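Local coordinates for ABC-type transport system, molybdenum-specific extracellular solute-binding protein (Clostridium difficile, PDB 4KD5) that probably binds molybdate or tungstate outside the cell and delivers it to the membrane components of an ABC transporter, at residues A[165-168]-A[169-173]; A[182-185]-A[186-190]. All blocks are in the same frame, centred on the assembly; numbering follows the deposited sequence.

Contact 1: residues A[165-168]-A[169-173]; sequences GFVY and FSDTV
The predicted molybdate site includes Tyr168, the last residue of strand 164-168, and here that residue meets Asp171 in the 3-10 turn through which the chain leaves the strand. Asp171 N donates to Tyr168 O at 3.1 Å. Phe169 and Ser170, at the two corners between them, have the helical backbone angles of a type I turn. The Asp171 side chain also turns back toward the strand: with CG beside its own backbone N (chi1 -63°), it brings OD2 to 3.4 Å from Tyr168 N, a weak, bent hydrogen bond. The same oxygen lies 3.3 Å from Tyr168 CB, and carboxylate and phenol run alongside one another with their planes 15° apart. A short acidic residue suits the place, since one methylene spans the turn and an oxygen remains to accept from the strand's last amide.

In this type II solute-binding fold, strand 164-168 runs parallel to strand 113-116 and antiparallel to strand 82-94, and the phenol of Tyr168 packs on Pro122, Ala123 and Tyr126 of helix 122-133. The turn winds one residue further through Thr172, which grips Phe169 O twice, by its N at 2.9 Å and by OG1 at 2.6 Å, the hydroxyl coming in the carbonyl plane on a lone pair. Having OG1 between the backbone N and the carbonyl carbon (chi1 74°) puts the methyl anti to the carbonyl carbon, where CG2 rests 3.6 Å from Val167 CG1 and close to Tyr168 O. Branched Val167 suits a strand and offers a second methyl to Asp171, CG2 lying 4.0 Å from OD2. Ser170 OG turns to Asn87 ND2 on strand 82-94, a hydrogen bond that ties the turn to the neighbouring strand.

Contact 2: residues A[182-185]-A[186-190]; sequences EKTD and EKTHS
Asp185 and Thr188 make a local turn contact just beyond the end of strand 178-183, where the chain coils through a short 3-10 segment before entering strand 193-198. The carbonyl oxygen of Asp185 takes two bonds from one residue. Thr188 N donates at 3.2 Å, while Thr188 OG1 comes in the carbonyl plane to a short 2.5 Å. The hydroxyl gets there because it sits between its own backbone N and carbonyl carbon (chi1 64°), which also lays the methyl CG2 3.8 Å from Asp185 CB. Threonine therefore suits the place: one branch binds the turn's first carbonyl and the other packs on the turn's first side chain.

Asp185 uses its carboxylate on Lys187. With CG anti to the backbone N (chi1 -157°), OD1 comes near the backbone of the turn and accepts from Lys187 N, a nearly straight but weak bond at 3.4 Å. The lysine's aliphatic chain runs alongside the carboxylate, CG lying 3.7 Å from OD1; its NZ stays too far off for a salt bridge, so any charge attraction is probably mild.

On the inner side, Thr184 and His189 cross at about a right angle, CE1 of the imidazole lying 3.6 Å from Thr184 OG1. That hydroxyl is bonded to Leu89 O of strand 82-94, so its meeting with the ring is packing. The backbone O of Glu186 lies 4.0 Å above one face of the imidazole, offset toward its rim, and the ring also packs on Glu129 and Val130 of helix 122-133. An aspartate side chain accepting from the second following amide, here weakly, forms an Asx turn; its carbonyl accepting from the third closes a type I beta turn, and the two overlap here.

Contacts 1 and 2 follow one another along the chain at the exits of successive strands, 164-168 and 178-183, which both pair with strand 82-94, and their centres lie 13 Å apart. They touch directly twice: Lys183 NZ comes 3.6 Å from Phe169 CE2, a cation-pi contact, and Phe166 CE1 lies 3.8 Å from Thr184 CG2. Both also pack on helix 122-133. Contact 1 holds Tyr168 of the predicted molybdate site itself; contact 2 lies near it, the side chain of His189 about 7 Å from that of Tyr168. Tyr168 and His189 have their side chains about 8 Å and about 9 Å, respectively, from bound 2-butanol.

Contact 1: residues A[165-168]-A[169-173]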
ATOM      1  N   GLY A 165     -28.795  17.264 -33.034  1.00 48.71           N
ATOM      2  CA  GLY A 165     -27.740  17.880 -32.248  1.00 42.48           C
ATOM      3  C   GLY A 165     -26.535  16.982 -32.042  1.00 47.75           C
ATOM      4  O   GLY A 165     -26.614  15.764 -32.223  1.00 56.87           O
ATOM      5  N   PHE A 166     -25.410  17.589 -31.674  1.00 44.75           N
ATOM      6  CA  PHE A 166     -24.205  16.837 -31.338  1.00 49.38           C
ATOM      7  C   PHE A 166     -23.870  17.023 -29.865  1.00 49.89           C
ATOM      8  O   PHE A 166     -23.804  18.149 -29.368  1.00 51.42           O
ATOM      9  CB  PHE A 166     -23.027  17.259 -32.219  1.00 49.72           C
ATOM     10  CG  PHE A 166     -23.026  16.611 -33.572  1.00 57.73           C
ATOM     11  CD1 PHE A 166     -22.476  15.351 -33.745  1.00 62.45           C
ATOM     12  CD2 PHE A 166     -23.578  17.255 -34.670  1.00 56.50           C
ATOM     13  CE1 PHE A 166     -22.472  14.743 -34.989  1.00 64.65           C
ATOM     14  CE2 PHE A 166     -23.578  16.650 -35.917  1.00 55.04           C
ATOM     15  CZ  PHE A 166     -23.024  15.394 -36.076  1.00 56.90           C
ATOM     16  N   VAL A 167     -23.660  15.911 -29.171  1.00 48.93           N
ATOM     17  CA  VAL A 167     -23.577  15.934 -27.719  1.00 44.85           C
ATOM     18  C   VAL A 167     -22.816  14.699 -27.223  1.00 42.12           C
ATOM     19  O   VAL A 167     -22.667  13.736 -27.968  1.00 49.49           O
ATOM     20  CB  VAL A 167     -25.006  16.020 -27.133  1.00 59.21           C
ATOM     21  CG1 VAL A 167     -25.447  14.687 -26.568  1.00 66.37           C
ATOM     22  CG2 VAL A 167     -25.102  17.107 -26.089  1.00 66.64           C
ATOM     23  N   TYR A 168     -22.304  14.734 -25.993  1.00 42.12           N
ATOM     24  CA  TYR A 168     -21.680  13.543 -25.411  1.00 45.38           C
ATOM     25  C   TYR A 168     -22.757  12.538 -25.010  1.00 45.38           C
ATOM     26  O   TYR A 168     -23.867  12.931 -24.663  1.00 53.24           O
ATOM     27  CB  TYR A 168     -20.831  13.900 -24.189  1.00 47.88           C
ATOM     28  CG  TYR A 168     -19.554  14.642 -24.498  1.00 51.71           C
ATOM     29  CD1 TYR A 168     -19.022  14.652 -25.777  1.00 51.45           C
ATOM     30  CD2 TYR A 168     -18.876  15.327 -23.503  1.00 52.03           C
ATOM     31  CE1 TYR A 168     -17.853  15.328 -26.057  1.00 46.95           C
ATOM     32  CE2 TYR A 168     -17.709  16.003 -23.773  1.00 55.73           C
ATOM     33  CZ  TYR A 168     -17.204  16.000 -25.052  1.00 51.77           C
ATOM     34  OH  TYR A 168     -16.041  16.671 -25.327  1.00 56.53           O
ATOM     35  N   PHE A 169     -22.440  11.247 -25.039  1.00 44.66           N
ATOM     36  CA  PHE A 169     -23.424  10.248 -24.643  1.00 47.15           C
ATOM     37  C   PHE A 169     -23.824  10.421 -23.181  1.00 48.48           C
ATOM     38  O   PHE A 169     -24.975  10.201 -22.815  1.00 52.24           O
ATOM     39  CB  PHE A 169     -22.897   8.838 -24.878  1.00 45.70           C
ATOM     40  CG  PHE A 169     -23.950   7.779 -24.757  1.00 46.17           C
ATOM     41  CD1 PHE A 169     -25.040   7.771 -25.616  1.00 43.15           C
ATOM     42  CD2 PHE A 169     -23.852   6.790 -23.793  1.00 42.82           C
ATOM     43  CE1 PHE A 169     -26.015   6.797 -25.511  1.00 53.22           C
ATOM     44  CE2 PHE A 169     -24.826   5.810 -23.684  1.00 46.25           C
ATOM     45  CZ  PHE A 169     -25.908   5.815 -24.544  1.00 46.92           C
ATOM     46  N   SER A 170     -22.867  10.829 -22.353  1.00 45.38           N
ATOM     47  CA  SER A 170     -23.115  11.013 -20.925  1.00 44.24           C
ATOM     48  C   SER A 170     -24.091  12.153 -20.642  1.00 52.83           C
ATOM     49  O   SER A 170     -24.685  12.214 -19.562  1.00 60.53           O
ATOM     50  CB  SER A 170     -21.808  11.232 -20.165  1.00 42.88           C
ATOM     51  OG  SER A 170     -21.092  12.340 -20.659  1.00 41.44           O
ATOM     52  N   ASP A 171     -24.254  13.051 -21.611  1.00 49.04           N
ATOM     53  CA  ASP A 171     -25.211  14.146 -21.484  1.00 48.69           C
ATOM     54  C   ASP A 171     -26.625  13.693 -21.836  1.00 52.89           C
ATOM     55  O   ASP A 171     -27.581  14.451 -21.685  1.00 56.39           O
ATOM     56  CB  ASP A 171     -24.810  15.313 -22.391  1.00 53.79           C
ATOM     57  CG  ASP A 171     -23.472  15.922 -22.016  1.00 58.62           C
ATOM     58  OD1 ASP A 171     -23.184  16.059 -20.808  1.00 54.87           O
ATOM     59  OD2 ASP A 171     -22.711  16.280 -22.941  1.00 57.79           O
ATOM     60  N   THR A 172     -26.750  12.454 -22.306  1.00 48.70           N
ATOM     61  CA  THR A 172     -28.042  11.923 -22.749  1.00 53.59           C
ATOM     62  C   THR A 172     -28.730  11.036 -21.720  1.00 56.88           C
ATOM     63  O   THR A 172     -29.942  10.827 -21.797  1.00 61.50           O
ATOM     64  CB  THR A 172     -27.921  11.122 -24.062  1.00 54.43           C
ATOM     65  OG1 THR A 172     -27.309   9.852 -23.799  1.00 49.75           O
ATOM     66  CG2 THR A 172     -27.091  11.889 -25.074  1.00 42.75           C
ATOM     67  N   VAL A 173     -27.960  10.492 -20.778  1.00 56.57           N
ATOM     68  CA  VAL A 173     -28.522   9.586 -19.772  1.00 63.71           C
ATOM     69  C   VAL A 173     -29.583  10.280 -18.918  1.00 71.05           C
ATOM     70  O   VAL A 173     -29.523  11.493 -18.703  1.00 72.45           O
ATOM     71  CB  VAL A 173     -27.435   8.951 -18.863  1.00 75.97           C
ATOM     72  CG1 VAL A 173     -26.568   7.988 -19.656  1.00 69.38           C
ATOM     73  CG2 VAL A 173     -26.572  10.025 -18.224  1.00 79.08           C
TER

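Contact 2: residues A[182-185]-A[186-190]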
ATOM      1  N   GLU A 182     -27.462   8.026 -33.491  1.00 59.15           N
ATOM      2  CA  GLU A 182     -26.276   7.290 -33.907  1.00 64.84           C
ATOM      3  C   GLU A 182     -25.049   7.844 -33.196  1.00 61.71           C
ATOM      4  O   GLU A 182     -24.978   9.042 -32.911  1.00 57.27           O
ATOM      5  CB  GLU A 182     -26.095   7.394 -35.426  1.00 71.49           C
ATOM      6  CG  GLU A 182     -25.019   6.477 -35.991  1.00 75.89           C
ATOM      7  CD  GLU A 182     -24.852   6.622 -37.496  1.00 82.57           C
ATOM      8  OE1 GLU A 182     -23.777   6.251 -38.010  1.00 88.01           O
ATOM      9  OE2 GLU A 182     -25.794   7.097 -38.166  1.00 77.43           O
ATOM     10  N   LYS A 183     -24.087   6.975 -32.901  1.00 59.23           N
ATOM     11  CA  LYS A 183     -22.832   7.422 -32.314  1.00 57.82           C
ATOM     12  C   LYS A 183     -21.813   7.630 -33.424  1.00 59.69           C
ATOM     13  O   LYS A 183     -21.644   6.764 -34.282  1.00 61.38           O
ATOM     14  CB  LYS A 183     -22.314   6.400 -31.300  1.00 58.08           C
ATOM     15  CG  LYS A 183     -23.352   5.979 -30.265  1.00 70.08           C
ATOM     16  CD  LYS A 183     -22.712   5.366 -29.024  1.00 73.33           C
ATOM     17  CE  LYS A 183     -23.758   5.068 -27.958  1.00 73.38           C
ATOM     18  NZ  LYS A 183     -23.147   4.670 -26.659  1.00 74.10           N
ATOM     19  N   THR A 184     -21.142   8.779 -33.411  1.00 54.80           N
ATOM     20  CA  THR A 184     -20.123   9.068 -34.415  1.00 56.46           C
ATOM     21  C   THR A 184     -19.002   8.047 -34.319  1.00 56.29           C
ATOM     22  O   THR A 184     -18.670   7.587 -33.226  1.00 54.94           O
ATOM     23  CB  THR A 184     -19.547  10.501 -34.283  1.00 59.67           C
ATOM     24  OG1 THR A 184     -18.780  10.613 -33.079  1.00 57.57           O
ATOM     25  CG2 THR A 184     -20.666  11.531 -34.276  1.00 63.53           C
ATOM     26  N   ASP A 185     -18.417   7.709 -35.452  1.00 62.44           N
ATOM     27  CA  ASP A 185     -17.302   6.793 -35.485  1.00 69.23           C
ATOM     28  C   ASP A 185     -16.139   7.412 -34.733  1.00 72.10           C
ATOM     29  O   ASP A 185     -15.844   8.583 -34.887  1.00 68.68           O
ATOM     30  CB  ASP A 185     -16.907   6.532 -36.933  1.00 71.41           C
ATOM     31  CG  ASP A 185     -16.170   5.236 -37.112  1.00 83.24           C
ATOM     32  OD1 ASP A 185     -15.497   4.792 -36.165  1.00 91.26           O
ATOM     33  OD2 ASP A 185     -16.256   4.653 -38.206  1.00 88.87           O
ATOM     34  N   GLU A 186     -15.468   6.610 -33.929  1.00 78.93           N
ATOM     35  CA  GLU A 186     -14.343   7.089 -33.131  1.00 81.52           C
ATOM     36  C   GLU A 186     -13.148   7.508 -33.987  1.00 78.92           C
ATOM     37  O   GLU A 186     -12.359   8.360 -33.581  1.00 83.75           O
ATOM     38  CB  GLU A 186     -13.925   6.022 -32.115  1.00 88.16           C
ATOM     39  CG  GLU A 186     -14.983   5.701 -31.068  1.00 94.98           C
ATOM     40  CD  GLU A 186     -14.488   5.942 -29.653  1.00 99.98           C
ATOM     41  OE1 GLU A 186     -15.217   5.595 -28.699  1.00103.71           O
ATOM     42  OE2 GLU A 186     -13.372   6.480 -29.496  1.00 97.28           O
ATOM     43  N   LYS A 187     -13.026   6.907 -35.168  1.00 69.61           N
ATOM     44  CA  LYS A 187     -11.945   7.214 -36.106  1.00 75.80           C
ATOM     45  C   LYS A 187     -11.981   8.661 -36.591  1.00 74.15           C
ATOM     46  O   LYS A 187     -10.995   9.173 -37.120  1.00 80.53           O
ATOM     47  CB  LYS A 187     -12.042   6.310 -37.340  1.00 84.42           C
ATOM     48  CG  LYS A 187     -11.931   4.811 -37.093  1.00 92.33           C
ATOM     49  CD  LYS A 187     -12.382   4.040 -38.342  1.00102.84           C
ATOM     50  CE  LYS A 187     -12.092   2.545 -38.249  1.00109.66           C
ATOM     51  NZ  LYS A 187     -10.655   2.225 -38.474  1.00114.36           N
ATOM     52  N   THR A 188     -13.128   9.311 -36.415  1.00 65.16           N
ATOM     53  CA  THR A 188     -13.390  10.614 -37.025  1.00 61.99           C
ATOM     54  C   THR A 188     -13.051  11.823 -36.144  1.00 59.43           C
ATOM     55  O   THR A 188     -13.265  12.963 -36.559  1.00 66.20           O
ATOM     56  CB  THR A 188     -14.856  10.722 -37.486  1.00 60.28           C
ATOM     57  OG1 THR A 188     -15.722  10.657 -36.348  1.00 60.80           O
ATOM     58  CG2 THR A 188     -15.199   9.586 -38.434  1.00 61.08           C
ATOM     59  N   HIS A 189     -12.538  11.576 -34.939  1.00 49.65           N
ATOM     60  CA  HIS A 189     -12.174  12.663 -34.023  1.00 49.69           C
ATOM     61  C   HIS A 189     -11.139  12.251 -32.974  1.00 51.39           C
ATOM     62  O   HIS A 189     -10.935  11.063 -32.719  1.00 58.35           O
ATOM     63  CB  HIS A 189     -13.421  13.228 -33.329  1.00 46.96           C
ATOM     64  CG  HIS A 189     -14.066  12.289 -32.388  1.00 45.30           C
ATOM     65  ND1 HIS A 189     -15.010  11.320 -32.800  1.00 44.10           N
ATOM     66  CD2 HIS A 189     -13.961  12.108 -31.051  1.00 42.74           C
ATOM     67  CE1 HIS A 189     -15.400  10.644 -31.766  1.00 47.61           C
ATOM     68  NE2 HIS A 189     -14.799  11.075 -30.685  1.00 49.58           N
ATOM     69  N   SER A 190     -10.486  13.247 -32.377  1.00 53.49           N
ATOM     70  CA  SER A 190      -9.512  13.018 -31.313  1.00 53.04           C
ATOM     71  C   SER A 190     -10.196  12.356 -30.119  1.00 54.34           C
ATOM     72  O   SER A 190     -11.341  12.683 -29.804  1.00 52.84           O
ATOM     73  CB  SER A 190      -8.892  14.347 -30.886  1.00 54.55           C
ATOM     74  OG  SER A 190      -7.877  14.161 -29.918  1.00 71.73           O
TER